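PDB 7D7P: phosphodiesterase from Salpingoeca rosetta, which belongs to the cyclic nucleotide phosphodiesterase family and has an all-helical HD-type fold built round a metal site that holds zinc. Local coordinates for residues V115-T118 against T119-L122; E269-K272 against R273-R277; R277-K280 against E281-Q285. One frame throughout, in Å; residues are numbered along the deposited sequence.

Contact 1: residues V115-T118 against T119-L122; sequences VLHT and TYLL
Thr-119 folds its hydroxyl back onto the carbonyl of Val-115, one turn earlier in helix 109-126, and this is the tight part of the contact. OG1 lies beside the residue's own backbone N (chi1 -60°), which brings it within 2.6 Å of Val-115 O as a hydrogen-bond donor. The same oxygen accepts the helical bond from Thr-119 N at 2.9 Å, and the two donors arrive from opposite faces of the carbonyl plane. Threonine suits this place because its hydroxyl is satisfied within its own helix, while its side chain packs on Leu-256 and Ala-259 of helix 245-260.

The looser part lies round His-117, where contacts are longer although nothing here faces solvent. Tyr-120 puts CD2 over one face of the imidazole, the ring planes meeting at 56° with centroids 5.4 Å apart. CD1 of Leu-121 approaches the imidazole obliquely, 3.7 Å from His-117 CE1. Beyond the two segments, Phe-56 stacks on the His-117 ring, and His-117 NE2 is hydrogen-bonded to Leu-51 O.

The buried Thr-119 hydroxyl and His-117 NE2 thus have partners, the hydroxyl through a carbonyl that serves two donors; the Val-115 side chain comes within about 5 Å of the zinc ion.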
loop_
_atom_site.group_PDB
_atom_site.type_symbol
_atom_site.label_atom_id
_atom_site.label_comp_id
_atom_site.label_asym_id
_atom_site.label_seq_id
_atom_site.Cartn_x
_atom_site.Cartn_y
_atom_site.Cartn_z
ATOM N N VAL A 115 4.336 -24.011 -10.692
ATOM C CA VAL A 115 2.932 -23.936 -10.305
ATOM C C VAL A 115 2.440 -25.296 -9.823
ATOM O O VAL A 115 1.627 -25.384 -8.894
ATOM C CB VAL A 115 2.089 -23.393 -11.473
ATOM C CG1 VAL A 115 0.600 -23.435 -11.142
ATOM C CG2 VAL A 115 2.517 -21.975 -11.798
ATOM N N LEU A 116 2.932 -26.377 -10.434
ATOM C CA LEU A 116 2.589 -27.711 -9.953
ATOM C C LEU A 116 3.092 -27.923 -8.530
ATOM O O LEU A 116 2.347 -28.384 -7.658
ATOM C CB LEU A 116 3.162 -28.779 -10.887
ATOM C CG LEU A 116 3.134 -30.196 -10.300
ATOM C CD1 LEU A 116 1.702 -30.688 -10.146
ATOM C CD2 LEU A 116 3.949 -31.169 -11.140
ATOM N N HIS A 117 4.358 -27.582 -8.276
ATOM C CA HIS A 117 4.930 -27.803 -6.952
ATOM C C HIS A 117 4.273 -26.913 -5.904
ATOM O O HIS A 117 4.016 -27.356 -4.778
ATOM C CB HIS A 117 6.440 -27.569 -6.985
ATOM C CG HIS A 117 7.126 -27.890 -5.695
ATOM N ND1 HIS A 117 7.307 -26.958 -4.696
ATOM C CD2 HIS A 117 7.672 -29.042 -5.239
ATOM C CE1 HIS A 117 7.936 -27.522 -3.679
ATOM N NE2 HIS A 117 8.169 -28.786 -3.984
ATOM N N THR A 118 3.999 -25.654 -6.252
ATOM C CA THR A 118 3.349 -24.751 -5.308
ATOM C C THR A 118 1.916 -25.188 -5.026
ATOM O O THR A 118 1.427 -25.042 -3.899
ATOM C CB THR A 118 3.385 -23.320 -5.846
ATOM O OG1 THR A 118 4.735 -22.976 -6.188
ATOM C CG2 THR A 118 2.858 -22.332 -4.808
ATOM N N THR A 119 1.227 -25.724 -6.039
ATOM C CA THR A 119 -0.102 -26.286 -5.814
ATOM C C THR A 119 -0.033 -27.476 -4.867
ATOM O O THR A 119 -0.905 -27.652 -4.007
ATOM C CB THR A 119 -0.734 -26.700 -7.144
ATOM O OG1 THR A 119 -0.854 -25.555 -7.998
ATOM C CG2 THR A 119 -2.118 -27.305 -6.919
ATOM N N TYR A 120 1.008 -28.298 -5.004
ATOM C CA TYR A 120 1.200 -29.420 -4.093
ATOM C C TYR A 120 1.436 -28.935 -2.666
ATOM O O TYR A 120 0.972 -29.559 -1.705
ATOM C CB TYR A 120 2.359 -30.282 -4.594
ATOM C CG TYR A 120 3.225 -30.908 -3.526
ATOM C CD1 TYR A 120 2.850 -32.091 -2.903
ATOM C CD2 TYR A 120 4.438 -30.333 -3.167
ATOM C CE1 TYR A 120 3.648 -32.673 -1.938
ATOM C CE2 TYR A 120 5.239 -30.907 -2.204
ATOM C CZ TYR A 120 4.843 -32.076 -1.593
ATOM O OH TYR A 120 5.648 -32.650 -0.634
ATOM N N LEU A 121 2.140 -27.811 -2.508
ATOM C CA LEU A 121 2.352 -27.259 -1.173
ATOM C C LEU A 121 1.056 -26.701 -0.595
ATOM O O LEU A 121 0.756 -26.912 0.587
ATOM C CB LEU A 121 3.427 -26.171 -1.211
ATOM C CG LEU A 121 4.859 -26.575 -1.574
ATOM C CD1 LEU A 121 5.721 -25.336 -1.771
ATOM C CD2 LEU A 121 5.463 -27.483 -0.511
ATOM N N LEU A 122 0.272 -25.996 -1.415
ATOM C CA LEU A 122 -0.942 -25.354 -0.918
ATOM C C LEU A 122 -2.006 -26.380 -0.546
ATOM O O LEU A 122 -2.663 -26.248 0.493
ATOM C CB LEU A 122 -1.479 -24.377 -1.965
ATOM C CG LEU A 122 -0.660 -23.105 -2.194
ATOM C CD1 LEU A 122 -1.083 -22.418 -3.482
ATOM C CD2 LEU A 122 -0.801 -22.158 -1.013
#

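Contact 2: residues E269-K272 against R273-R277; sequences ESNK and RWSAR
Glu-269 opens this run of helix 268-291 by receiving the backbone N-H of Arg-273 on its carbonyl, and the aliphatic part of the arginine lies against the same oxygen, with CG 3.3 Å from Glu-269 O. The two charged ends approach without touching: Glu-269 OE1 and Arg-273 NH1 are 4.8 Å apart, and the guanidinium makes its salt bridge with Asp-60 instead. A long, flexible residue suits this partly exposed place, since a bend at chi3 (72°) separates the stem on the helix from the charged tip.

The Ser-270 carbonyl accepts from Trp-274 N at 3.2 Å and also meets the indole edge in its plane, 3.2 Å from Trp-274 CD1. Ser-270 OG stands 3.7 Å from Trp-274 CD1. Asp-57 serves both side chains, its OD1 hydrogen-bonded to Trp-274 NE1 and its OD2 only weakly to Ser-270 OG. A small polar residue suits the place, since its hydroxyl can lie beside the indole and share that carboxylate.

Asn-271 O takes the N-H of Ser-275 at 3.1 Å; Ser-275 OG, turned beside its own N (chi1 -73°), is 3.0 Å from Asn-271 O. The Asn-271 amide lies beside the serine hydroxyl without bonding to it; the amide OD1 accepts from Trp-348 NE1. Lys-272 O closes the series, accepting from Ala-276 N, and Ala-276 CB lies 3.4 Å from that oxygen.

Round this turn, helix 305-330 covers Ser-275 and Ala-276, helix 336-359 reaches Asn-271 and Lys-272, and Trp-274 lies on Arg-110, His-111 and Met-114 of helix 109-126.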
loop_
_atom_site.group_PDB
_atom_site.type_symbol
_atom_site.label_atom_id
_atom_site.label_comp_id
_atom_site.label_asym_id
_atom_site.label_seq_id
_atom_site.Cartn_x
_atom_site.Cartn_y
_atom_site.Cartn_z
ATOM N N GLU A 269 15.788 -13.782 -4.141
ATOM C CA GLU A 269 16.560 -14.136 -5.327
ATOM C C GLU A 269 15.680 -14.825 -6.363
ATOM O O GLU A 269 15.837 -14.606 -7.568
ATOM C CB GLU A 269 17.744 -15.026 -4.952
ATOM C CG GLU A 269 18.728 -15.233 -6.096
ATOM C CD GLU A 269 19.951 -16.028 -5.685
ATOM O OE1 GLU A 269 19.862 -17.274 -5.633
ATOM O OE2 GLU A 269 21.001 -15.408 -5.417
ATOM N N SER A 270 14.738 -15.656 -5.908
ATOM C CA SER A 270 13.771 -16.251 -6.824
ATOM C C SER A 270 12.789 -15.206 -7.337
ATOM O O SER A 270 12.439 -15.204 -8.525
ATOM C CB SER A 270 13.036 -17.402 -6.130
ATOM O OG SER A 270 11.895 -17.804 -6.868
ATOM N N ASN A 271 12.342 -14.304 -6.456
ATOM C CA ASN A 271 11.442 -13.229 -6.866
ATOM C C ASN A 271 12.063 -12.380 -7.971
ATOM O O ASN A 271 11.394 -12.046 -8.957
ATOM C CB ASN A 271 11.087 -12.364 -5.653
ATOM C CG ASN A 271 9.904 -11.431 -5.907
ATOM O OD1 ASN A 271 9.476 -10.700 -5.008
ATOM N ND2 ASN A 271 9.374 -11.450 -7.122
ATOM N N LYS A 272 13.345 -12.036 -7.832
ATOM C CA LYS A 272 13.973 -11.112 -8.770
ATOM C C LYS A 272 14.242 -11.767 -10.121
ATOM O O LYS A 272 14.042 -11.139 -11.167
ATOM C CB LYS A 272 15.271 -10.566 -8.175
ATOM C CG LYS A 272 15.870 -9.417 -8.965
ATOM C CD LYS A 272 17.244 -9.039 -8.436
ATOM C CE LYS A 272 17.689 -7.700 -8.991
ATOM N NZ LYS A 272 17.492 -7.628 -10.466
ATOM N N ARG A 273 14.709 -13.018 -10.124
ATOM C CA ARG A 273 15.047 -13.672 -11.387
ATOM C C ARG A 273 13.810 -13.905 -12.246
ATOM O O ARG A 273 13.847 -13.702 -13.464
ATOM C CB ARG A 273 15.766 -14.996 -11.123
ATOM C CG ARG A 273 17.158 -14.842 -10.535
ATOM C CD ARG A 273 17.726 -16.184 -10.099
ATOM N NE ARG A 273 18.098 -17.022 -11.235
ATOM C CZ ARG A 273 18.478 -18.293 -11.134
ATOM N NH1 ARG A 273 18.529 -18.883 -9.946
ATOM N NH2 ARG A 273 18.801 -18.978 -12.223
ATOM N N TRP A 274 12.708 -14.338 -11.631
ATOM C CA TRP A 274 11.492 -14.585 -12.398
ATOM C C TRP A 274 10.841 -13.280 -12.841
ATOM O O TRP A 274 10.314 -13.192 -13.956
ATOM C CB TRP A 274 10.513 -15.421 -11.575
ATOM C CG TRP A 274 10.872 -16.873 -11.504
ATOM C CD1 TRP A 274 11.527 -17.506 -10.488
ATOM C CD2 TRP A 274 10.592 -17.876 -12.489
ATOM N NE1 TRP A 274 11.672 -18.843 -10.777
ATOM C CE2 TRP A 274 11.107 -19.095 -12.000
ATOM C CE3 TRP A 274 9.957 -17.862 -13.735
ATOM C CZ2 TRP A 274 11.005 -20.288 -12.713
ATOM C CZ3 TRP A 274 9.858 -19.051 -14.444
ATOM C CH2 TRP A 274 10.380 -20.246 -13.931
ATOM N N SER A 275 10.868 -12.255 -11.984
ATOM C CA SER A 275 10.296 -10.965 -12.359
ATOM C C SER A 275 11.066 -10.333 -13.512
ATOM O O SER A 275 10.470 -9.710 -14.397
ATOM C CB SER A 275 10.271 -10.025 -11.155
ATOM O OG SER A 275 9.263 -10.405 -10.234
ATOM N N ALA A 276 12.394 -10.476 -13.514
ATOM C CA ALA A 276 13.188 -9.973 -14.629
ATOM C C ALA A 276 12.881 -10.725 -15.916
ATOM O O ALA A 276 12.972 -10.150 -17.006
ATOM C CB ALA A 276 14.679 -10.065 -14.303
ATOM N N ARG A 277 12.517 -12.006 -15.808
ATOM C CA ARG A 277 12.135 -12.774 -16.988
ATOM C C ARG A 277 10.780 -12.329 -17.523
ATOM O O ARG A 277 10.576 -12.280 -18.741
ATOM C CB ARG A 277 12.126 -14.266 -16.656
ATOM C CG ARG A 277 13.519 -14.837 -16.473
ATOM C CD ARG A 277 13.503 -16.227 -15.862
ATOM N NE ARG A 277 14.818 -16.854 -15.951
ATOM C CZ ARG A 277 15.178 -17.695 -16.915
ATOM N NH1 ARG A 277 14.317 -18.012 -17.872
ATOM N NH2 ARG A 277 16.397 -18.220 -16.923
#

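Contact 3: residues R277-K280 against E281-Q285; sequences RLQK and EFNNQ
Leu-278 and Phe-282 form an i to i+4 pair on the alpha-helix 268-291, held by a CH-pi contact. The leucine leaves the backbone with CG anti to N (chi1 -174°), which carries the branch forward along the helix and over the phenyl face. CG stands 4.0 Å from the centroid of the Phe-282 ring, 26° off its normal, and Leu-278 CD2 is 3.7 Å from Phe-282 CZ. A branched aliphatic residue suits this place because its branch point sits over the face while the two methyls straddle the outer, CZ end of the ring. Nearer the backbone, Leu-278 O lies above one face of the same ring, displaced toward the rim, while it accepts the N-H of Phe-282 in its carbonyl plane. The phenyl also touches Met-300.

Lys-280 owes much of its buried surface to the adjoining peptide; its stem also passes Asn-284, with Lys-280 CG 4.2 Å from Asn-284 ND2. The chain runs on from an exposed position, as suits a lysine on the outer side of a helix. Lys-280 O accepts from Asn-284 N at 3.0 Å.

Glu-281 is the buried member of the group. Its carboxylate turns from the helix toward the chain before helix 109-126: OE2 accepts from Phe-106 N and OE1 is hydrogen-bonded to His-107 ND1, so each carboxylate oxygen has a partner. Held this way, the residue ties the helix to that loop. On the helix side, Glu-281 CG rests 3.7 Å from Arg-277 O.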
loop_
_atom_site.group_PDB
_atom_site.type_symbol
_atom_site.label_atom_id
_atom_site.label_comp_id
_atom_site.label_asym_id
_atom_site.label_seq_id
_atom_site.Cartn_x
_atom_site.Cartn_y
_atom_site.Cartn_z
ATOM N N ARG A 277 12.517 -12.006 -15.808
ATOM C CA ARG A 277 12.135 -12.774 -16.988
ATOM C C ARG A 277 10.780 -12.329 -17.523
ATOM O O ARG A 277 10.576 -12.280 -18.741
ATOM C CB ARG A 277 12.126 -14.266 -16.656
ATOM C CG ARG A 277 13.519 -14.837 -16.473
ATOM C CD ARG A 277 13.503 -16.227 -15.862
ATOM N NE ARG A 277 14.818 -16.854 -15.951
ATOM C CZ ARG A 277 15.178 -17.695 -16.915
ATOM N NH1 ARG A 277 14.317 -18.012 -17.872
ATOM N NH2 ARG A 277 16.397 -18.220 -16.923
ATOM N N LEU A 278 9.840 -11.999 -16.631
ATOM C CA LEU A 278 8.546 -11.495 -17.079
ATOM C C LEU A 278 8.687 -10.130 -17.741
ATOM O O LEU A 278 8.019 -9.847 -18.743
ATOM C CB LEU A 278 7.574 -11.421 -15.901
ATOM C CG LEU A 278 6.133 -11.036 -16.251
ATOM C CD1 LEU A 278 5.472 -12.134 -17.078
ATOM C CD2 LEU A 278 5.318 -10.730 -14.997
ATOM N N GLN A 279 9.548 -9.269 -17.190
ATOM C CA GLN A 279 9.795 -7.967 -17.800
ATOM C C GLN A 279 10.327 -8.118 -19.221
ATOM O O GLN A 279 9.971 -7.337 -20.110
ATOM C CB GLN A 279 10.774 -7.164 -16.940
ATOM C CG GLN A 279 10.975 -5.723 -17.392
ATOM C CD GLN A 279 12.117 -5.034 -16.661
ATOM O OE1 GLN A 279 13.197 -5.600 -16.501
ATOM N NE2 GLN A 279 11.877 -3.811 -16.205
ATOM N N LYS A 280 11.173 -9.126 -19.454
ATOM C CA LYS A 280 11.692 -9.362 -20.798
ATOM C C LYS A 280 10.572 -9.713 -21.769
ATOM O O LYS A 280 10.587 -9.277 -22.927
ATOM C CB LYS A 280 12.746 -10.470 -20.767
ATOM C CG LYS A 280 13.564 -10.574 -22.043
ATOM C CD LYS A 280 14.556 -11.721 -21.971
ATOM C CE LYS A 280 15.957 -11.267 -22.353
ATOM N NZ LYS A 280 16.864 -12.424 -22.592
ATOM N N GLU A 281 9.592 -10.501 -21.318
ATOM C CA GLU A 281 8.432 -10.783 -22.156
ATOM C C GLU A 281 7.623 -9.517 -22.417
ATOM O O GLU A 281 7.173 -9.282 -23.546
ATOM C CB GLU A 281 7.558 -11.853 -21.505
ATOM C CG GLU A 281 8.225 -13.209 -21.399
ATOM C CD GLU A 281 7.260 -14.307 -21.006
ATOM O OE1 GLU A 281 6.052 -14.018 -20.848
ATOM O OE2 GLU A 281 7.711 -15.462 -20.859
ATOM N N PHE A 282 7.430 -8.693 -21.385
ATOM C CA PHE A 282 6.716 -7.433 -21.569
ATOM C C PHE A 282 7.411 -6.555 -22.604
ATOM O O PHE A 282 6.754 -5.966 -23.469
ATOM C CB PHE A 282 6.597 -6.691 -20.236
ATOM C CG PHE A 282 5.626 -7.315 -19.266
ATOM C CD1 PHE A 282 4.847 -8.400 -19.634
ATOM C CD2 PHE A 282 5.491 -6.806 -17.984
ATOM C CE1 PHE A 282 3.959 -8.970 -18.741
ATOM C CE2 PHE A 282 4.601 -7.371 -17.088
ATOM C CZ PHE A 282 3.835 -8.454 -17.468
ATOM N N ASN A 283 8.744 -6.465 -22.537
ATOM C CA ASN A 283 9.481 -5.626 -23.477
ATOM C C ASN A 283 9.390 -6.168 -24.896
ATOM O O ASN A 283 9.277 -5.394 -25.855
ATOM C CB ASN A 283 10.944 -5.507 -23.044
ATOM C CG ASN A 283 11.099 -4.851 -21.686
ATOM O OD1 ASN A 283 10.211 -4.133 -21.223
ATOM N ND2 ASN A 283 12.233 -5.092 -21.039
ATOM N N ASN A 284 9.443 -7.494 -25.054
ATOM C CA ASN A 284 9.303 -8.086 -26.381
ATOM C C ASN A 284 7.919 -7.837 -26.968
ATOM O O ASN A 284 7.787 -7.660 -28.184
ATOM C CB ASN A 284 9.590 -9.587 -26.321
ATOM C CG ASN A 284 11.065 -9.893 -26.143
ATOM O OD1 ASN A 284 11.924 -9.075 -26.476
ATOM N ND2 ASN A 284 11.367 -11.074 -25.615
ATOM N N GLN A 285 6.880 -7.818 -26.127
ATOM C CA GLN A 285 5.531 -7.590 -26.636
ATOM C C GLN A 285 5.363 -6.157 -27.126
ATOM O O GLN A 285 4.804 -5.922 -28.204
ATOM C CB GLN A 285 4.490 -7.911 -25.561
ATOM C CG GLN A 285 3.071 -7.587 -26.003
ATOM C CD GLN A 285 2.020 -7.980 -24.983
ATOM O OE1 GLN A 285 2.114 -9.031 -24.345
ATOM N NE2 GLN A 285 1.006 -7.136 -24.831
#

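Contact 1 comes first along the chain, on helix 109-126; contacts 2 and 3 follow in series on helix 268-291, where Arg-277 ends one and begins the other. Their centres are about 12 Å apart, on the same side of the chain's centre. Contact 1 lies deeper, its centre about 18 Å from that of contact 2 and 25 Å from that of contact 3, and it touches neither, although the indole of Trp-274 joins the two helices. All three lie in the phosphodiesterase part of the chain and run from the buried interior to the surface. Helix 109-126 supplies His-111 to the zinc site; the side chains of Trp-274 and Leu-278 come within about 9 Å of a zinc ion.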